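Local coordinates for pirin-like protein (PDB 2P17) that is of unknown function but, as a member of the pirin family, binds one iron ion per subunit in a cupin-type beta-barrel, at residues D45-G50 with E101-G106; A145-F150 with T168-I173; S153-K158 with T179-L184. One frame throughout, in Å; residues are numbered along the deposited sequence.

Along the chain from the N terminus, the first of the three contacts to close is contact 1, where the end of strand 39-47 meets the end of strand 97-103 after some fifty residues of mostly strand, within the iron-binding cupin half. Contacts 2 and 3 come later, in series with it, in the C-terminal half: contact 2 pairs strand 145-149 with 167-174, and contact 3 ties the 153-158 hairpin to strand 179-185. These two cross, their segments alternating along the chain, and they touch, Ala145 CB lying 3.4 Å from Val180 CG2. Contact 1 stands apart, its centre about 26 Å from that of contact 2 and about 34 Å from that of contact 3.

Contact 1. Residues D45-G50 with E101-G106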
loop_
_atom_site.group_PDB
_atom_site.type_symbol
_atom_site.label_atom_id
_atom_site.label_comp_id
_atom_site.label_asym_id
_atom_site.label_seq_id
_atom_site.Cartn_x
_atom_site.Cartn_y
_atom_site.Cartn_z
ATOM N N ASP A 45 -3.883 -7.561 -8.688
ATOM C CA ASP A 45 -4.886 -8.450 -9.281
ATOM C C ASP A 45 -5.790 -7.692 -10.228
ATOM O O ASP A 45 -6.181 -6.555 -9.957
ATOM C CB ASP A 45 -5.735 -9.108 -8.196
ATOM C CG ASP A 45 -4.942 -10.084 -7.357
ATOM O OD1 ASP A 45 -4.706 -11.216 -7.828
ATOM O OD2 ASP A 45 -4.565 -9.720 -6.226
ATOM N N ILE A 46 -6.101 -8.327 -11.355
ATOM C CA ILE A 46 -7.149 -7.858 -12.242
ATOM C C ILE A 46 -8.127 -9.016 -12.340
ATOM O O ILE A 46 -7.758 -10.097 -12.815
ATOM C CB ILE A 46 -6.595 -7.496 -13.639
ATOM C CG1 ILE A 46 -5.532 -6.396 -13.521
ATOM C CG2 ILE A 46 -7.745 -7.098 -14.578
ATOM C CD1 ILE A 46 -4.814 -6.091 -14.808
ATOM N N PHE A 47 -9.360 -8.819 -11.885
ATOM C CA PHE A 47 -10.267 -9.953 -11.730
ATOM C C PHE A 47 -11.737 -9.622 -11.924
ATOM O O PHE A 47 -12.150 -8.469 -11.769
ATOM C CB PHE A 47 -10.007 -10.719 -10.417
ATOM C CG PHE A 47 -10.193 -9.901 -9.159
ATOM C CD1 PHE A 47 -11.235 -10.182 -8.286
ATOM C CD2 PHE A 47 -9.301 -8.879 -8.829
ATOM C CE1 PHE A 47 -11.396 -9.460 -7.115
ATOM C CE2 PHE A 47 -9.454 -8.137 -7.656
ATOM C CZ PHE A 47 -10.514 -8.429 -6.793
ATOM N N GLU A 48 -12.507 -10.646 -12.285
ATOM C CA GLU A 48 -13.943 -10.518 -12.482
ATOM C C GLU A 48 -14.715 -11.251 -11.390
ATOM O O GLU A 48 -14.132 -11.993 -10.592
ATOM C CB GLU A 48 -14.333 -11.040 -13.874
ATOM C CG GLU A 48 -13.708 -10.228 -15.019
ATOM C CD GLU A 48 -13.890 -10.849 -16.397
ATOM O OE1 GLU A 48 -15.014 -11.302 -16.729
ATOM O OE2 GLU A 48 -12.902 -10.861 -17.162
ATOM N N ARG A 49 -16.025 -11.026 -11.355
ATOM C CA ARG A 49 -16.917 -11.662 -10.391
ATOM C C ARG A 49 -16.763 -13.180 -10.439
ATOM O O ARG A 49 -16.737 -13.784 -11.520
ATOM C CB ARG A 49 -18.372 -11.271 -10.669
ATOM C CG ARG A 49 -19.345 -11.620 -9.556
ATOM C CD ARG A 49 -20.654 -10.871 -9.741
ATOM N NE ARG A 49 -21.635 -11.145 -8.688
ATOM C CZ ARG A 49 -21.685 -10.524 -7.511
ATOM N NH1 ARG A 49 -20.804 -9.577 -7.190
ATOM N NH2 ARG A 49 -22.634 -10.853 -6.643
ATOM N N GLY A 50 -16.634 -13.774 -9.255
ATOM C CA GLY A 50 -16.523 -15.226 -9.106
ATOM C C GLY A 50 -15.108 -15.764 -8.993
ATOM O O GLY A 50 -14.909 -16.970 -8.825
ATOM N N GLU A 101 -13.367 -10.941 -1.590
ATOM C CA GLU A 101 -13.406 -9.717 -2.387
ATOM C C GLU A 101 -13.940 -10.111 -3.752
ATOM O O GLU A 101 -13.349 -10.962 -4.423
ATOM C CB GLU A 101 -12.008 -9.081 -2.504
ATOM C CG GLU A 101 -11.241 -8.995 -1.174
ATOM C CD GLU A 101 -11.972 -8.203 -0.097
ATOM O OE1 GLU A 101 -12.746 -7.289 -0.438
ATOM O OE2 GLU A 101 -11.743 -8.487 1.096
ATOM N N ASP A 102 -15.073 -9.528 -4.138
ATOM C CA ASP A 102 -15.756 -9.938 -5.362
ATOM C C ASP A 102 -16.184 -8.705 -6.166
ATOM O O ASP A 102 -16.871 -7.840 -5.638
ATOM C CB ASP A 102 -16.982 -10.788 -5.004
ATOM C CG ASP A 102 -17.366 -11.768 -6.109
ATOM O OD1 ASP A 102 -16.514 -12.089 -6.963
ATOM O OD2 ASP A 102 -18.526 -12.243 -6.106
ATOM N N PRO A 103 -15.758 -8.602 -7.441
ATOM C CA PRO A 103 -16.264 -7.474 -8.229
ATOM C C PRO A 103 -17.784 -7.467 -8.368
ATOM O O PRO A 103 -18.425 -8.527 -8.397
ATOM C CB PRO A 103 -15.605 -7.676 -9.600
ATOM C CG PRO A 103 -14.353 -8.468 -9.275
ATOM C CD PRO A 103 -14.807 -9.419 -8.212
ATOM N N ALA A 104 -18.342 -6.266 -8.468
ATOM C CA ALA A 104 -19.755 -6.104 -8.818
ATOM C C ALA A 104 -20.017 -6.727 -10.195
ATOM O O ALA A 104 -19.113 -6.801 -11.028
ATOM C CB ALA A 104 -20.128 -4.632 -8.828
ATOM N N SER A 105 -21.249 -7.189 -10.424
ATOM C CA SER A 105 -21.631 -7.762 -11.719
ATOM C C SER A 105 -21.229 -6.840 -12.871
ATOM O O SER A 105 -21.494 -5.641 -12.835
ATOM C CB SER A 105 -23.136 -8.040 -11.761
ATOM O OG SER A 105 -23.493 -8.763 -12.926
ATOM N N GLY A 106 -20.548 -7.404 -13.867
ATOM C CA GLY A 106 -20.092 -6.645 -15.032
ATOM C C GLY A 106 -18.869 -5.764 -14.823
ATOM O O GLY A 106 -18.402 -5.119 -15.763
#
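With CG anti to the backbone N (chi1 -167°) and the chain extended from there to NE, Arg49 reaches along the backbone of 102-105 to meet Asp102, whose own CG is also anti to N (chi1 -153°); the two side chains cross at about a right angle, yet their flat ends lie nearly parallel. The pair illustrates how one side chain can use a guanidinium edge and a guanidinium face for different partners. At the edge, Arg49 NH1 gives a hydrogen bond of 2.9 Å to Pro103 O, which lies almost in the guanidinium plane. Over one face sits Asp102 OD2, 3.7 Å from Arg49 NH1: a long salt bridge of charges alone, since no N-H points at the oxygen. The other carboxylate oxygen is held more directly. Gly50 N donates to Asp102 OD1 at 2.8 Å in a nearly straight bond (177°) that uses the syn lone pair, so a backbone N-H and a side-chain cation share the two oxygens of one acid.

Beside this polar group the pyrrolidine of Pro103 wedges against the backbone of Phe47 and Glu48. Pro103 CG is 3.3 Å from Phe47 O, and Pro103 CD meets the ring at Phe47 CE1, 3.6 Å away. The edge of the ring also comes to Glu101 O, 3.6 Å from Phe47 CE1.

Glu101, predicted to be an iron ligand, turns its carboxylate away from this contact: OE2 is hydrogen-bonded to His99 and His73, and OE1 to Gln89, and its side chain stays about 6 Å from the bound iron. Around the contact, Phe47 and Pro103 both rest on Val109 of strand 109-117, Phe47 packs edge-to-face with Phe52, and Arg49 forms a further salt bridge with Glu72 on strand 71-75, the strand that pairs with 97-103.

Contact 2. Residues A145-F150 with T168-I173; sequences ATIRVF and TMVEMI
Strands 145-149 and 168-173 run antiparallel, their axes 4.6 Å apart at an angle of 156°. Thr146 with Ile173 and Arg148 with Glu171 are hydrogen-bonded pairs, each joined by two N-H to O bonds; Ile147 with Met172 and Val149 with Val170 are the non-hydrogen-bonded pairs between and beyond them. Phe150 N adds a bond to Met169 O at 2.8 Å, just where the chain turns a corner.

On the Arg148 face, a bend at chi3 (-69°) lets Arg148 NH1 form a salt bridge with Glu171 OE1, hydrogen-bonded at 2.9 Å. The oxygen lies near the guanidinium plane but is approached from above the carboxylate, whose plane stands 73° from the guanidinium. The Phe150 ring turns its edge to the same oxygen, CE2 to Glu171 OE1 being 3.7 Å, while OE2 is taken by Tyr65 and Arg236. A water links Thr146 OG1 to Glu171 O. The opposite face is apolar: Ile147 CG2 packs on Val170 CB at 3.8 Å. Phe150 and Met169 meet Val88 of strand 88-92, in the N-terminal half. The pair forms part of the C-terminal cupin barrel, its Ile147 and Val170 face set against strand 179-185.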
loop_
_atom_site.group_PDB
_atom_site.type_symbol
_atom_site.label_atom_id
_atom_site.label_comp_id
_atom_site.label_asym_id
_atom_site.label_seq_id
_atom_site.Cartn_x
_atom_site.Cartn_y
_atom_site.Cartn_z
ATOM N N ALA A 145 0.779 19.229 -6.737
ATOM C CA ALA A 145 0.694 17.880 -6.159
ATOM C C ALA A 145 -0.341 17.738 -5.059
ATOM O O ALA A 145 -0.607 18.673 -4.303
ATOM C CB ALA A 145 2.060 17.424 -5.638
ATOM N N THR A 146 -0.896 16.540 -4.956
ATOM C CA THR A 146 -1.711 16.187 -3.804
ATOM C C THR A 146 -1.151 14.910 -3.218
ATOM O O THR A 146 -0.735 14.006 -3.947
ATOM C CB THR A 146 -3.194 16.003 -4.131
ATOM O OG1 THR A 146 -3.346 15.054 -5.180
ATOM C CG2 THR A 146 -3.833 17.311 -4.565
ATOM N N ILE A 147 -1.082 14.878 -1.896
ATOM C CA ILE A 147 -0.635 13.699 -1.168
ATOM C C ILE A 147 -1.778 13.329 -0.234
ATOM O O ILE A 147 -2.041 14.039 0.744
ATOM C CB ILE A 147 0.662 13.959 -0.372
ATOM C CG1 ILE A 147 1.776 14.444 -1.314
ATOM C CG2 ILE A 147 1.091 12.693 0.376
ATOM C CD1 ILE A 147 1.926 15.958 -1.328
ATOM N N ARG A 148 -2.469 12.237 -0.564
ATOM C CA ARG A 148 -3.631 11.772 0.191
ATOM C C ARG A 148 -3.156 10.723 1.177
ATOM O O ARG A 148 -2.480 9.774 0.810
ATOM C CB ARG A 148 -4.669 11.182 -0.762
ATOM C CG ARG A 148 -5.982 10.816 -0.113
ATOM C CD ARG A 148 -6.998 10.444 -1.173
ATOM N NE ARG A 148 -7.412 11.607 -1.964
ATOM C CZ ARG A 148 -7.022 11.888 -3.211
ATOM N NH1 ARG A 148 -6.163 11.111 -3.898
ATOM N NH2 ARG A 148 -7.498 12.990 -3.776
ATOM N N VAL A 149 -3.489 10.918 2.445
ATOM C CA VAL A 149 -2.956 10.076 3.503
ATOM C C VAL A 149 -4.006 9.039 3.904
ATOM O O VAL A 149 -5.028 9.380 4.491
ATOM C CB VAL A 149 -2.513 10.906 4.734
ATOM C CG1 VAL A 149 -1.782 10.022 5.739
ATOM C CG2 VAL A 149 -1.629 12.077 4.297
ATOM N N PHE A 150 -3.734 7.770 3.602
ATOM C CA PHE A 150 -4.625 6.669 3.970
ATOM C C PHE A 150 -4.293 6.068 5.323
ATOM O O PHE A 150 -5.162 5.498 5.984
ATOM C CB PHE A 150 -4.623 5.584 2.895
ATOM C CG PHE A 150 -5.434 5.949 1.689
ATOM C CD1 PHE A 150 -6.804 5.752 1.695
ATOM C CD2 PHE A 150 -4.834 6.510 0.558
ATOM C CE1 PHE A 150 -7.580 6.079 0.595
ATOM C CE2 PHE A 150 -5.613 6.847 -0.562
ATOM C CZ PHE A 150 -6.984 6.639 -0.532
ATOM N N THR A 168 2.647 4.090 7.301
ATOM C CA THR A 168 2.347 5.263 6.497
ATOM C C THR A 168 2.021 4.811 5.085
ATOM O O THR A 168 2.815 4.110 4.455
ATOM C CB THR A 168 3.508 6.251 6.530
ATOM O OG1 THR A 168 3.529 6.880 7.822
ATOM C CG2 THR A 168 3.383 7.311 5.426
HETATM N N MSE A 169 0.835 5.179 4.620
HETATM C CA MSE A 169 0.382 4.843 3.280
HETATM C C MSE A 169 -0.191 6.099 2.668
HETATM O O MSE A 169 -1.151 6.669 3.192
HETATM C CB MSE A 169 -0.677 3.742 3.301
HETATM C CG MSE A 169 -1.190 3.395 1.908
HETATM SE SE MSE A 169 -2.590 2.049 2.053
HETATM C CE MSE A 169 -3.035 1.885 0.163
ATOM N N VAL A 170 0.451 6.557 1.597
ATOM C CA VAL A 170 0.046 7.783 0.947
ATOM C C VAL A 170 -0.081 7.602 -0.552
ATOM O O VAL A 170 0.670 6.837 -1.169
ATOM C CB VAL A 170 1.015 8.966 1.235
ATOM C CG1 VAL A 170 1.096 9.291 2.743
ATOM C CG2 VAL A 170 2.399 8.729 0.655
ATOM N N GLU A 171 -1.053 8.289 -1.128
ATOM C CA GLU A 171 -1.201 8.344 -2.571
ATOM C C GLU A 171 -0.759 9.714 -3.073
ATOM O O GLU A 171 -1.278 10.739 -2.623
ATOM C CB GLU A 171 -2.648 8.073 -2.950
ATOM C CG GLU A 171 -2.908 8.087 -4.449
ATOM C CD GLU A 171 -4.365 7.910 -4.752
ATOM O OE1 GLU A 171 -5.179 8.357 -3.922
ATOM O OE2 GLU A 171 -4.685 7.352 -5.819
HETATM N N MSE A 172 0.192 9.723 -4.001
HETATM C CA MSE A 172 0.681 10.972 -4.577
HETATM C C MSE A 172 0.237 11.105 -6.009
HETATM O O MSE A 172 0.368 10.161 -6.791
HETATM C CB MSE A 172 2.200 11.035 -4.541
HETATM C CG MSE A 172 2.785 10.893 -3.182
HETATM SE SE MSE A 172 4.665 11.288 -3.313
HETATM C CE MSE A 172 5.160 10.445 -1.773
ATOM N N ILE A 173 -0.298 12.276 -6.333
ATOM C CA ILE A 173 -0.587 12.658 -7.709
ATOM C C ILE A 173 0.224 13.926 -7.949
ATOM O O ILE A 173 0.009 14.948 -7.285
ATOM C CB ILE A 173 -2.076 12.918 -7.948
ATOM C CG1 ILE A 173 -2.910 11.666 -7.609
ATOM C CG2 ILE A 173 -2.292 13.319 -9.407
ATOM C CD1 ILE A 173 -4.438 11.876 -7.676
HETATM O O HOH W 1 -3.378 12.335 -4.043
#

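Contact 3. Residues S153-K158 with T179-L184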
loop_
_atom_site.group_PDB
_atom_site.type_symbol
_atom_site.label_atom_id
_atom_site.label_comp_id
_atom_site.label_asym_id
_atom_site.label_seq_id
_atom_site.Cartn_x
_atom_site.Cartn_y
_atom_site.Cartn_z
ATOM N N SER A 153 1.206 9.367 8.461
ATOM C CA SER A 153 1.281 10.813 8.274
ATOM C C SER A 153 2.206 11.248 7.164
ATOM O O SER A 153 3.100 10.510 6.749
ATOM C CB SER A 153 1.737 11.484 9.564
ATOM O OG SER A 153 3.067 11.104 9.844
ATOM N N SER A 154 1.976 12.467 6.703
ATOM C CA SER A 154 2.831 13.070 5.702
ATOM C C SER A 154 2.973 14.533 6.089
ATOM O O SER A 154 1.997 15.279 6.058
ATOM C CB SER A 154 2.201 12.908 4.323
ATOM O OG SER A 154 3.099 13.280 3.282
ATOM N N LYS A 155 4.195 14.913 6.455
ATOM C CA LYS A 155 4.508 16.259 6.980
ATOM C C LYS A 155 3.466 16.701 8.021
ATOM O O LYS A 155 2.966 17.831 7.999
ATOM C CB LYS A 155 4.647 17.286 5.849
ATOM C CG LYS A 155 5.749 16.983 4.845
ATOM C CD LYS A 155 7.092 17.395 5.366
ATOM C CE LYS A 155 8.181 17.190 4.326
ATOM N NZ LYS A 155 9.411 17.877 4.784
ATOM N N GLY A 156 3.137 15.788 8.931
ATOM C CA GLY A 156 2.247 16.102 10.050
ATOM C C GLY A 156 0.765 15.957 9.744
ATOM O O GLY A 156 -0.055 16.035 10.659
ATOM N N VAL A 157 0.406 15.767 8.475
ATOM C CA VAL A 157 -0.994 15.472 8.103
ATOM C C VAL A 157 -1.250 13.993 8.386
ATOM O O VAL A 157 -0.607 13.116 7.792
ATOM C CB VAL A 157 -1.309 15.835 6.630
ATOM C CG1 VAL A 157 -2.752 15.472 6.244
ATOM C CG2 VAL A 157 -1.085 17.337 6.400
ATOM N N LYS A 158 -2.185 13.730 9.299
ATOM C CA LYS A 158 -2.352 12.398 9.894
ATOM C C LYS A 158 -3.708 11.808 9.557
ATOM O O LYS A 158 -4.734 12.443 9.779
ATOM C CB LYS A 158 -2.201 12.499 11.415
ATOM C CG LYS A 158 -2.519 11.230 12.179
ATOM C CD LYS A 158 -2.185 11.387 13.651
ATOM N N THR A 179 8.313 18.667 -7.618
ATOM C CA THR A 179 9.014 17.851 -6.633
ATOM C C THR A 179 8.207 17.834 -5.340
ATOM O O THR A 179 7.732 18.879 -4.879
ATOM C CB THR A 179 10.450 18.378 -6.378
ATOM O OG1 THR A 179 11.192 18.325 -7.604
ATOM C CG2 THR A 179 11.169 17.523 -5.336
ATOM N N VAL A 180 8.058 16.633 -4.778
ATOM C CA VAL A 180 7.325 16.386 -3.531
ATOM C C VAL A 180 8.262 15.660 -2.586
ATOM O O VAL A 180 9.085 14.853 -3.023
ATOM C CB VAL A 180 6.081 15.473 -3.776
ATOM C CG1 VAL A 180 5.356 15.149 -2.475
ATOM C CG2 VAL A 180 5.113 16.119 -4.736
ATOM N N VAL A 181 8.125 15.933 -1.292
ATOM C CA VAL A 181 8.924 15.261 -0.276
ATOM C C VAL A 181 8.018 14.505 0.691
ATOM O O VAL A 181 7.033 15.070 1.201
ATOM C CB VAL A 181 9.753 16.284 0.540
ATOM C CG1 VAL A 181 10.534 15.598 1.629
ATOM C CG2 VAL A 181 10.702 17.053 -0.370
ATOM N N GLN A 182 8.346 13.238 0.936
ATOM C CA GLN A 182 7.716 12.463 2.008
ATOM C C GLN A 182 8.711 12.219 3.152
ATOM O O GLN A 182 9.805 11.691 2.922
ATOM C CB GLN A 182 7.207 11.131 1.465
ATOM C CG GLN A 182 6.660 10.207 2.546
ATOM C CD GLN A 182 5.370 10.700 3.173
ATOM O OE1 GLN A 182 4.505 11.236 2.484
ATOM N NE2 GLN A 182 5.231 10.512 4.478
ATOM N N ASP A 183 8.315 12.585 4.371
ATOM C CA ASP A 183 9.105 12.306 5.585
ATOM C C ASP A 183 8.848 10.895 6.091
ATOM O O ASP A 183 7.716 10.411 6.047
ATOM C CB ASP A 183 8.772 13.306 6.697
ATOM C CG ASP A 183 7.285 13.361 7.008
ATOM O OD1 ASP A 183 6.477 13.462 6.059
ATOM O OD2 ASP A 183 6.927 13.295 8.204
ATOM N N LEU A 184 9.903 10.236 6.570
ATOM C CA LEU A 184 9.768 8.919 7.185
ATOM C C LEU A 184 10.700 8.801 8.365
ATOM O O LEU A 184 11.846 9.218 8.276
ATOM C CB LEU A 184 10.146 7.813 6.195
ATOM C CG LEU A 184 9.234 7.622 4.989
ATOM C CD1 LEU A 184 9.897 6.642 4.044
ATOM C CD2 LEU A 184 7.836 7.132 5.417
HETATM O O HOH W 2 4.592 13.339 9.441
HETATM O O HOH W 3 5.276 9.022 7.999
#
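Gln182 and Asp183, neighbours on strand 179-185, grip the 153-158 hairpin by its backbone and by one hydroxyl. The Gln182 amide works with both ends: NE2 donates to Ser153 O at 3.1 Å, in the carbonyl plane and on a lone pair, while OE1 accepts from Ser154 OG at 2.6 Å, with the hydroxyl tilted 32° from the plane of the amide carbonyl. Asp183 supplies the next bond, its OD1 receiving Lys155 N at 2.7 Å on the syn side but tilted from the carboxylate plane. The aliphatic part of Lys155 slants over Val181, bringing CE to 3.9 Å from Val181 CG1.

The segment so held is a beta hairpin with a type I' turn from Ser154 to Val157, closed by Ser154 N to Val157 O and Val157 N to Ser154 O. Here the hairpin is attached to a barrel strand through side-chain amide and carboxylate groups, without backbone-to-backbone pairing between the two segments. Water extends the attachment: one molecule gives a hydrogen bond to Asp183 OD2 and accepts one from Gly156 N while also bonded to Ser153 OG.

Further out lie the groups that set these partners in place. Folded at chi2 (69°), the Gln182 chain brings its amide back to the hairpin, and its NE2 also donates to Asp183 O at 2.9 Å, a second bond that helps fix which way the amide faces. Arg140 of strand 139-142 bonds through NH1 to both Ser154 OG and Val181 O. Lys155 NZ forms a salt bridge with Glu226 on strand 224-231, the antiparallel neighbour of 179-185.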